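Local coordinates for uricase (Arthrobacter globiformis, PDB 2YZC), which catalyses the oxidation of uric acid by molecular oxygen to 5-hydroxyisourate, with release of hydrogen peroxide, on the way to allantoin, at residues A[44-49]-A[68-73]; A[75-80]-A[93-98]. All blocks are in the same frame, centred on the assembly; numbering follows the deposited sequence.

Interaction 1: residues A[44-49]-A[68-73]; sequences VTSQLR and DTQKNT. With 1AL (allantoate ion), chain L.
Q70 reaches from helix 67-78 to strand 38-50, and its carboxamide meets S46 and L48. A single hydrogen bond crosses the contact: the hydroxyl OG of S46 donates to OE1 of Q70 at 2.9 Å, lying in the carbonyl plane on a lone pair, with a C=O...donor angle of 138°. S46 places OG there by turning it opposite its own N (chi1 168°). The other end of the amide is held as well, NE2 giving a hydrogen bond to the carbonyl of V65, which fixes the rotation of this buried group. The isobutyl group of L48 adds van der Waals packing against the amide, its CD1 3.7 Å from NE2 of Q70. Beside this contact the backbone N of D68 donates to O10 of allantoate at 3.0 Å; the ion is also hydrogen-bonded by T67 and by R180, L222 and H251 of the second subunit, which places the pocket at a subunit interface. NZ of K71 forms a salt bridge with OD1 of D68, 3.2 Å away and above the carboxylate plane. The helix thus packs on the antiparallel sheet, the axes of strand 44-49 and helix 68-73 coming within 9.1 Å, with strands 13-31 and 103-117 flanking the strand and helix 85-99 alongside.

Interaction 2: residues A[75-80]-A[93-98]; sequences YAFARD and GKHFTE
The imidazole of H95 takes the edge of the F77 ring on one face, where CZ of F77 stands 3.5 Å above the imidazole plane, off its centre, while CZ of F96 lies in plane at its edge. This is a T-shaped (edge-to-face) aromatic pair, joining helices 67-78 and 85-99, which pack on the antiparallel sheet of the tunnelling fold (T-fold) of uricases. The ring centroids are 5.1 Å apart and the planes stand at 76°. F96, next in sequence, receives CD2 of H95 over the centre of one face, so the imidazole bridges two phenyl rings. H95 turns its ring opposite the backbone N (chi1 166°), which brings it across to F77. Shortening F77 to an alanine here would probably open a gap between the helices and leave this face of the imidazole without its aromatic partner. F77 also packs on F88 and L92 and makes a cation-pi contact with R91, whose guanidinium forms a salt bridge with D80. Close by, R79 forms a salt bridge with D263 of the third subunit, and A78 packs on V268 of that same chain. The touch extends to the root of the histidine, where CB of H95 lies 3.6 Å from CE1 of F77.

Along the chain the two contacts follow one another, 44-49 with 68-73 first, then 75-80 with 93-98, and their centres lie about 9 Å apart. Helix 67-78 serves both: its 68-73 portion meets strand 38-50, and F77, nearer its C-terminal end, meets helix 85-99. They also touch directly, CD2 of L48 lying 3.6 Å from CB of F96 and CG2 of T73 3.7 Å from CD2 of H95, so the two helices pack against each other and on the sheet, in continuous contact. Interaction 2 is structural packing away from the pocket; the same helix runs from the pocket, where D68 binds allantoate, to the helix-helix packing farther out.

Interaction 1: residues A[44-49]-A[68-73]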
ATOM      1  N   VAL A  44      14.548  11.117   4.965  1.00 17.65           N
ATOM      2  CA  VAL A  44      15.981  10.987   4.681  1.00 17.03           C
ATOM      3  C   VAL A  44      16.621   9.612   4.854  1.00 17.77           C
ATOM      4  O   VAL A  44      16.336   8.888   5.802  1.00 17.06           O
ATOM      5  CB  VAL A  44      16.775  11.992   5.561  1.00 18.47           C
ATOM      6  CG1 VAL A  44      18.249  12.001   5.176  1.00 16.83           C
ATOM      7  CG2 VAL A  44      16.163  13.392   5.426  1.00 17.43           C
ATOM      8  N   THR A  45      17.508   9.272   3.925  1.00 16.90           N
ATOM      9  CA  THR A  45      18.220   8.005   3.974  1.00 16.92           C
ATOM     10  C   THR A  45      19.714   8.291   3.849  1.00 18.48           C
ATOM     11  O   THR A  45      20.137   9.052   2.976  1.00 18.52           O
ATOM     12  CB  THR A  45      17.779   7.070   2.836  1.00 17.69           C
ATOM     13  OG1 THR A  45      16.432   6.631   3.076  1.00 17.19           O
ATOM     14  CG2 THR A  45      18.707   5.854   2.750  1.00 19.47           C
ATOM     15  N   SER A  46      20.499   7.672   4.725  1.00 18.27           N
ATOM     16  CA  SER A  46      21.949   7.850   4.744  1.00 19.38           C
ATOM     17  C   SER A  46      22.663   6.505   4.685  1.00 19.17           C
ATOM     18  O   SER A  46      22.358   5.606   5.466  1.00 20.50           O
ATOM     19  CB  SER A  46      22.357   8.580   6.030  1.00 21.43           C
ATOM     20  OG  SER A  46      23.762   8.548   6.243  1.00 24.06           O
ATOM     21  N   GLN A  47      23.599   6.362   3.752  1.00 20.00           N
ATOM     22  CA  GLN A  47      24.370   5.126   3.645  1.00 21.10           C
ATOM     23  C   GLN A  47      25.828   5.429   3.327  1.00 20.84           C
ATOM     24  O   GLN A  47      26.137   6.251   2.461  1.00 20.99           O
ATOM     25  CB  GLN A  47      23.775   4.190   2.593  1.00 22.38           C
ATOM     26  CG  GLN A  47      22.500   3.501   3.074  1.00 24.07           C
ATOM     27  CD  GLN A  47      21.937   2.545   2.053  1.00 23.30           C
ATOM     28  OE1 GLN A  47      21.866   1.337   2.286  1.00 25.82           O
ATOM     29  NE2 GLN A  47      21.537   3.078   0.910  1.00 22.66           N
ATOM     30  N   LEU A  48      26.718   4.753   4.041  1.00 19.41           N
ATOM     31  CA  LEU A  48      28.142   4.967   3.880  1.00 18.55           C
ATOM     32  C   LEU A  48      28.825   3.892   3.058  1.00 19.14           C
ATOM     33  O   LEU A  48      28.372   2.752   3.002  1.00 16.26           O
ATOM     34  CB  LEU A  48      28.806   5.039   5.253  1.00 19.13           C
ATOM     35  CG  LEU A  48      28.141   5.976   6.267  1.00 20.59           C
ATOM     36  CD1 LEU A  48      28.948   5.969   7.565  1.00 21.53           C
ATOM     37  CD2 LEU A  48      28.051   7.381   5.693  1.00 22.15           C
ATOM     38  N   ARG A  49      29.929   4.283   2.431  1.00 18.71           N
ATOM     39  CA  ARG A  49      30.736   3.386   1.623  1.00 20.57           C
ATOM     40  C   ARG A  49      32.184   3.590   2.044  1.00 20.94           C
ATOM     41  O   ARG A  49      32.591   4.706   2.384  1.00 19.99           O
ATOM     42  CB  ARG A  49      30.575   3.711   0.140  1.00 18.33           C
ATOM     43  CG  ARG A  49      29.192   3.406  -0.399  1.00 21.54           C
ATOM     44  CD  ARG A  49      29.001   4.023  -1.767  1.00 22.66           C
ATOM     45  NE  ARG A  49      27.661   3.783  -2.289  1.00 24.39           N
ATOM     46  CZ  ARG A  49      27.178   4.342  -3.393  1.00 25.22           C
ATOM     47  NH1 ARG A  49      27.927   5.184  -4.092  1.00 26.40           N
ATOM     48  NH2 ARG A  49      25.948   4.054  -3.801  1.00 25.22           N
ATOM     49  N   ASP A  68      22.309   4.199  14.022  1.00 19.31           N
ATOM     50  CA  ASP A  68      21.634   5.053  15.001  1.00 19.24           C
ATOM     51  C   ASP A  68      22.332   6.413  15.061  1.00 19.94           C
ATOM     52  O   ASP A  68      21.687   7.446  15.219  1.00 18.37           O
ATOM     53  CB  ASP A  68      21.653   4.415  16.399  1.00 18.83           C
ATOM     54  CG  ASP A  68      20.852   5.219  17.421  1.00 21.40           C
ATOM     55  OD1 ASP A  68      19.607   5.117  17.422  1.00 24.16           O
ATOM     56  OD2 ASP A  68      21.459   5.968  18.216  1.00 24.86           O
ATOM     57  N   THR A  69      23.658   6.402  14.944  1.00 19.78           N
ATOM     58  CA  THR A  69      24.435   7.635  14.975  1.00 20.61           C
ATOM     59  C   THR A  69      24.154   8.469  13.732  1.00 19.46           C
ATOM     60  O   THR A  69      24.077   9.698  13.799  1.00 18.65           O
ATOM     61  CB  THR A  69      25.942   7.343  15.040  1.00 20.90           C
ATOM     62  OG1 THR A  69      26.232   6.643  16.254  1.00 20.64           O
ATOM     63  CG2 THR A  69      26.740   8.640  15.001  1.00 21.23           C
ATOM     64  N   GLN A  70      24.008   7.797  12.597  1.00 18.66           N
ATOM     65  CA  GLN A  70      23.714   8.486  11.353  1.00 18.82           C
ATOM     66  C   GLN A  70      22.373   9.187  11.499  1.00 17.86           C
ATOM     67  O   GLN A  70      22.210  10.328  11.070  1.00 18.78           O
ATOM     68  CB  GLN A  70      23.692   7.495  10.188  1.00 17.68           C
ATOM     69  CG  GLN A  70      25.077   6.918   9.886  1.00 18.55           C
ATOM     70  CD  GLN A  70      25.085   5.928   8.741  1.00 18.90           C
ATOM     71  OE1 GLN A  70      24.568   6.207   7.659  1.00 20.41           O
ATOM     72  NE2 GLN A  70      25.691   4.765   8.969  1.00 17.76           N
ATOM     73  N   LYS A  71      21.416   8.505  12.119  1.00 17.68           N
ATOM     74  CA  LYS A  71      20.097   9.089  12.336  1.00 17.51           C
ATOM     75  C   LYS A  71      20.196  10.332  13.221  1.00 16.14           C
ATOM     76  O   LYS A  71      19.581  11.356  12.932  1.00 16.47           O
ATOM     77  CB  LYS A  71      19.166   8.071  13.000  1.00 19.50           C
ATOM     78  CG  LYS A  71      17.811   8.649  13.380  1.00 22.03           C
ATOM     79  CD  LYS A  71      17.075   7.759  14.370  1.00 24.83           C
ATOM     80  CE  LYS A  71      17.795   7.715  15.715  1.00 25.43           C
ATOM     81  NZ  LYS A  71      17.028   6.933  16.725  1.00 29.55           N
ATOM     82  N   ASN A  72      20.957  10.238  14.309  1.00 17.13           N
ATOM     83  CA  ASN A  72      21.120  11.376  15.214  1.00 16.91           C
ATOM     84  C   ASN A  72      21.735  12.572  14.495  1.00 17.50           C
ATOM     85  O   ASN A  72      21.358  13.719  14.740  1.00 17.14           O
ATOM     86  CB  ASN A  72      22.019  11.012  16.403  1.00 18.27           C
ATOM     87  CG  ASN A  72      21.373  10.026  17.352  1.00 18.11           C
ATOM     88  OD1 ASN A  72      20.148   9.919  17.417  1.00 19.47           O
ATOM     89  ND2 ASN A  72      22.194   9.314  18.112  1.00 18.86           N
ATOM     90  N   THR A  73      22.689  12.298  13.612  1.00 16.48           N
ATOM     91  CA  THR A  73      23.371  13.356  12.876  1.00 18.97           C
ATOM     92  C   THR A  73      22.402  14.132  11.990  1.00 18.95           C
ATOM     93  O   THR A  73      22.519  15.349  11.853  1.00 19.14           O
ATOM     94  CB  THR A  73      24.520  12.777  12.033  1.00 18.62           C
ATOM     95  OG1 THR A  73      25.392  12.015  12.884  1.00 19.54           O
ATOM     96  CG2 THR A  73      25.320  13.893  11.385  1.00 19.11           C
TER
HETATM   97  C1  1AL L 304      23.985  -3.371  12.605  1.00 45.51           C
HETATM   98  O2  1AL L 304      24.372  -4.540  12.760  1.00 37.64           O
HETATM   99  N3  1AL L 304      24.613  -2.495  11.772  1.00 45.14           N
HETATM  100  N4  1AL L 304      22.857  -3.044  13.352  1.00 46.42           N
HETATM  101  C5  1AL L 304      21.260  -1.301  12.160  1.00 46.93           C
HETATM  102  O6  1AL L 304      21.577  -1.573  10.985  1.00 50.03           O
HETATM  103  O7  1AL L 304      20.355  -0.527  12.507  1.00 49.05           O
HETATM  104  C8  1AL L 304      22.269  -1.718  13.260  1.00 44.87           C
HETATM  105  C9  1AL L 304      23.105   0.351  14.293  1.00 42.80           C
HETATM  106  O10 1AL L 304      22.631   1.330  14.912  1.00 37.22           O
HETATM  107  N11 1AL L 304      24.177   0.462  13.447  1.00 42.21           N
HETATM  108  N12 1AL L 304      22.594  -0.899  14.419  1.00 44.66           N

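Interaction 2: residues A[75-80]-A[93-98]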
ATOM      1  N   TYR A  75      19.172  14.697  12.543  1.00 17.61           N
ATOM      2  CA  TYR A  75      18.402  15.614  13.379  1.00 16.49           C
ATOM      3  C   TYR A  75      19.268  16.757  13.919  1.00 17.03           C
ATOM      4  O   TYR A  75      18.831  17.905  13.963  1.00 18.12           O
ATOM      5  CB  TYR A  75      17.735  14.846  14.527  1.00 16.25           C
ATOM      6  CG  TYR A  75      16.591  13.963  14.067  1.00 16.71           C
ATOM      7  CD1 TYR A  75      15.477  14.517  13.437  1.00 18.80           C
ATOM      8  CD2 TYR A  75      16.634  12.577  14.233  1.00 18.67           C
ATOM      9  CE1 TYR A  75      14.433  13.717  12.976  1.00 15.61           C
ATOM     10  CE2 TYR A  75      15.588  11.759  13.776  1.00 16.71           C
ATOM     11  CZ  TYR A  75      14.497  12.340  13.150  1.00 17.74           C
ATOM     12  OH  TYR A  75      13.470  11.556  12.688  1.00 18.42           O
ATOM     13  N   ALA A  76      20.495  16.446  14.324  1.00 17.53           N
ATOM     14  CA  ALA A  76      21.395  17.472  14.846  1.00 19.62           C
ATOM     15  C   ALA A  76      21.666  18.521  13.771  1.00 19.12           C
ATOM     16  O   ALA A  76      21.661  19.720  14.052  1.00 19.45           O
ATOM     17  CB  ALA A  76      22.714  16.845  15.310  1.00 17.50           C
ATOM     18  N   PHE A  77      21.891  18.076  12.540  1.00 16.77           N
ATOM     19  CA  PHE A  77      22.161  19.015  11.464  1.00 18.82           C
ATOM     20  C   PHE A  77      20.928  19.827  11.100  1.00 19.06           C
ATOM     21  O   PHE A  77      21.049  20.990  10.720  1.00 18.86           O
ATOM     22  CB  PHE A  77      22.693  18.294  10.214  1.00 18.77           C
ATOM     23  CG  PHE A  77      24.162  17.946  10.282  1.00 22.90           C
ATOM     24  CD1 PHE A  77      24.845  17.551   9.134  1.00 24.67           C
ATOM     25  CD2 PHE A  77      24.863  18.010  11.485  1.00 23.52           C
ATOM     26  CE1 PHE A  77      26.202  17.227   9.180  1.00 24.59           C
ATOM     27  CE2 PHE A  77      26.222  17.688  11.543  1.00 25.45           C
ATOM     28  CZ  PHE A  77      26.892  17.296  10.388  1.00 25.11           C
ATOM     29  N   ALA A  78      19.745  19.226  11.235  1.00 17.17           N
ATOM     30  CA  ALA A  78      18.502  19.917  10.897  1.00 18.22           C
ATOM     31  C   ALA A  78      18.286  21.133  11.791  1.00 18.65           C
ATOM     32  O   ALA A  78      17.682  22.115  11.375  1.00 17.11           O
ATOM     33  CB  ALA A  78      17.313  18.964  11.014  1.00 20.18           C
ATOM     34  N   ARG A  79      18.788  21.059  13.019  1.00 19.16           N
ATOM     35  CA  ARG A  79      18.660  22.158  13.974  1.00 20.72           C
ATOM     36  C   ARG A  79      19.213  23.482  13.448  1.00 21.99           C
ATOM     37  O   ARG A  79      18.682  24.545  13.764  1.00 22.73           O
ATOM     38  CB  ARG A  79      19.373  21.802  15.285  1.00 20.58           C
ATOM     39  CG  ARG A  79      19.462  22.950  16.283  1.00 20.83           C
ATOM     40  CD  ARG A  79      18.088  23.384  16.792  1.00 20.13           C
ATOM     41  NE  ARG A  79      18.205  24.431  17.809  1.00 24.07           N
ATOM     42  CZ  ARG A  79      18.274  25.732  17.542  1.00 25.56           C
ATOM     43  NH1 ARG A  79      18.233  26.162  16.285  1.00 23.41           N
ATOM     44  NH2 ARG A  79      18.395  26.608  18.531  1.00 23.11           N
ATOM     45  N   ASP A  80      20.282  23.422  12.657  1.00 23.40           N
ATOM     46  CA  ASP A  80      20.889  24.636  12.104  1.00 25.78           C
ATOM     47  C   ASP A  80      20.116  25.177  10.909  1.00 26.50           C
ATOM     48  O   ASP A  80      20.383  26.280  10.435  1.00 26.86           O
ATOM     49  CB  ASP A  80      22.332  24.367  11.674  1.00 29.02           C
ATOM     50  CG  ASP A  80      23.195  23.885  12.814  1.00 32.49           C
ATOM     51  OD1 ASP A  80      23.193  24.545  13.873  1.00 34.51           O
ATOM     52  OD2 ASP A  80      23.874  22.849  12.652  1.00 36.87           O
ATOM     53  N   GLY A  93      26.654  14.435   3.653  1.00 20.10           N
ATOM     54  CA  GLY A  93      27.648  13.679   2.915  1.00 21.00           C
ATOM     55  C   GLY A  93      29.073  14.091   3.221  1.00 20.53           C
ATOM     56  O   GLY A  93      29.936  13.241   3.446  1.00 20.93           O
ATOM     57  N   LYS A  94      29.330  15.394   3.223  1.00 21.03           N
ATOM     58  CA  LYS A  94      30.673  15.888   3.505  1.00 22.73           C
ATOM     59  C   LYS A  94      31.087  15.532   4.927  1.00 21.23           C
ATOM     60  O   LYS A  94      32.244  15.197   5.176  1.00 22.30           O
ATOM     61  CB  LYS A  94      30.739  17.402   3.313  1.00 23.96           C
ATOM     62  CG  LYS A  94      30.471  17.863   1.890  1.00 28.39           C
ATOM     63  CD  LYS A  94      30.495  19.384   1.812  1.00 33.60           C
ATOM     64  CE  LYS A  94      30.063  19.882   0.448  1.00 34.65           C
ATOM     65  NZ  LYS A  94      29.977  21.373   0.411  1.00 37.87           N
ATOM     66  N   HIS A  95      30.135  15.602   5.853  1.00 20.66           N
ATOM     67  CA  HIS A  95      30.404  15.286   7.252  1.00 20.75           C
ATOM     68  C   HIS A  95      30.945  13.874   7.441  1.00 21.06           C
ATOM     69  O   HIS A  95      31.993  13.678   8.061  1.00 20.41           O
ATOM     70  CB  HIS A  95      29.134  15.424   8.091  1.00 20.79           C
ATOM     71  CG  HIS A  95      29.246  14.798   9.445  1.00 21.79           C
ATOM     72  ND1 HIS A  95      30.036  15.323  10.446  1.00 23.09           N
ATOM     73  CD2 HIS A  95      28.710  13.660   9.948  1.00 21.69           C
ATOM     74  CE1 HIS A  95      29.984  14.534  11.505  1.00 24.20           C
ATOM     75  NE2 HIS A  95      29.187  13.519  11.229  1.00 24.43           N
ATOM     76  N   PHE A  96      30.219  12.888   6.924  1.00 19.77           N
ATOM     77  CA  PHE A  96      30.641  11.501   7.074  1.00 20.97           C
ATOM     78  C   PHE A  96      31.913  11.154   6.316  1.00 21.25           C
ATOM     79  O   PHE A  96      32.784  10.466   6.848  1.00 24.39           O
ATOM     80  CB  PHE A  96      29.513  10.554   6.657  1.00 19.31           C
ATOM     81  CG  PHE A  96      28.345  10.571   7.595  1.00 21.11           C
ATOM     82  CD1 PHE A  96      28.485  10.120   8.903  1.00 20.31           C
ATOM     83  CD2 PHE A  96      27.120  11.086   7.189  1.00 19.74           C
ATOM     84  CE1 PHE A  96      27.414  10.189   9.800  1.00 21.23           C
ATOM     85  CE2 PHE A  96      26.043  11.157   8.076  1.00 22.30           C
ATOM     86  CZ  PHE A  96      26.193  10.710   9.380  1.00 21.04           C
ATOM     87  N   THR A  97      32.031  11.627   5.081  1.00 22.26           N
ATOM     88  CA  THR A  97      33.216  11.325   4.287  1.00 24.33           C
ATOM     89  C   THR A  97      34.472  11.973   4.870  1.00 27.19           C
ATOM     90  O   THR A  97      35.533  11.346   4.934  1.00 27.52           O
ATOM     91  CB  THR A  97      33.032  11.778   2.826  1.00 24.24           C
ATOM     92  OG1 THR A  97      32.762  13.182   2.787  1.00 28.65           O
ATOM     93  CG2 THR A  97      31.866  11.035   2.183  1.00 22.25           C
ATOM     94  N   GLU A  98      34.347  13.219   5.310  1.00 27.55           N
ATOM     95  CA  GLU A  98      35.477  13.937   5.885  1.00 30.34           C
ATOM     96  C   GLU A  98      35.739  13.567   7.345  1.00 29.64           C
ATOM     97  O   GLU A  98      36.861  13.685   7.830  1.00 28.95           O
ATOM     98  CB  GLU A  98      35.238  15.445   5.777  1.00 33.53           C
ATOM     99  CG  GLU A  98      35.256  15.982   4.354  1.00 38.70           C
ATOM    100  CD  GLU A  98      34.698  17.391   4.256  1.00 44.11           C
ATOM    101  OE1 GLU A  98      35.090  18.248   5.077  1.00 46.13           O
ATOM    102  OE2 GLU A  98      33.870  17.643   3.352  1.00 48.06           O
TER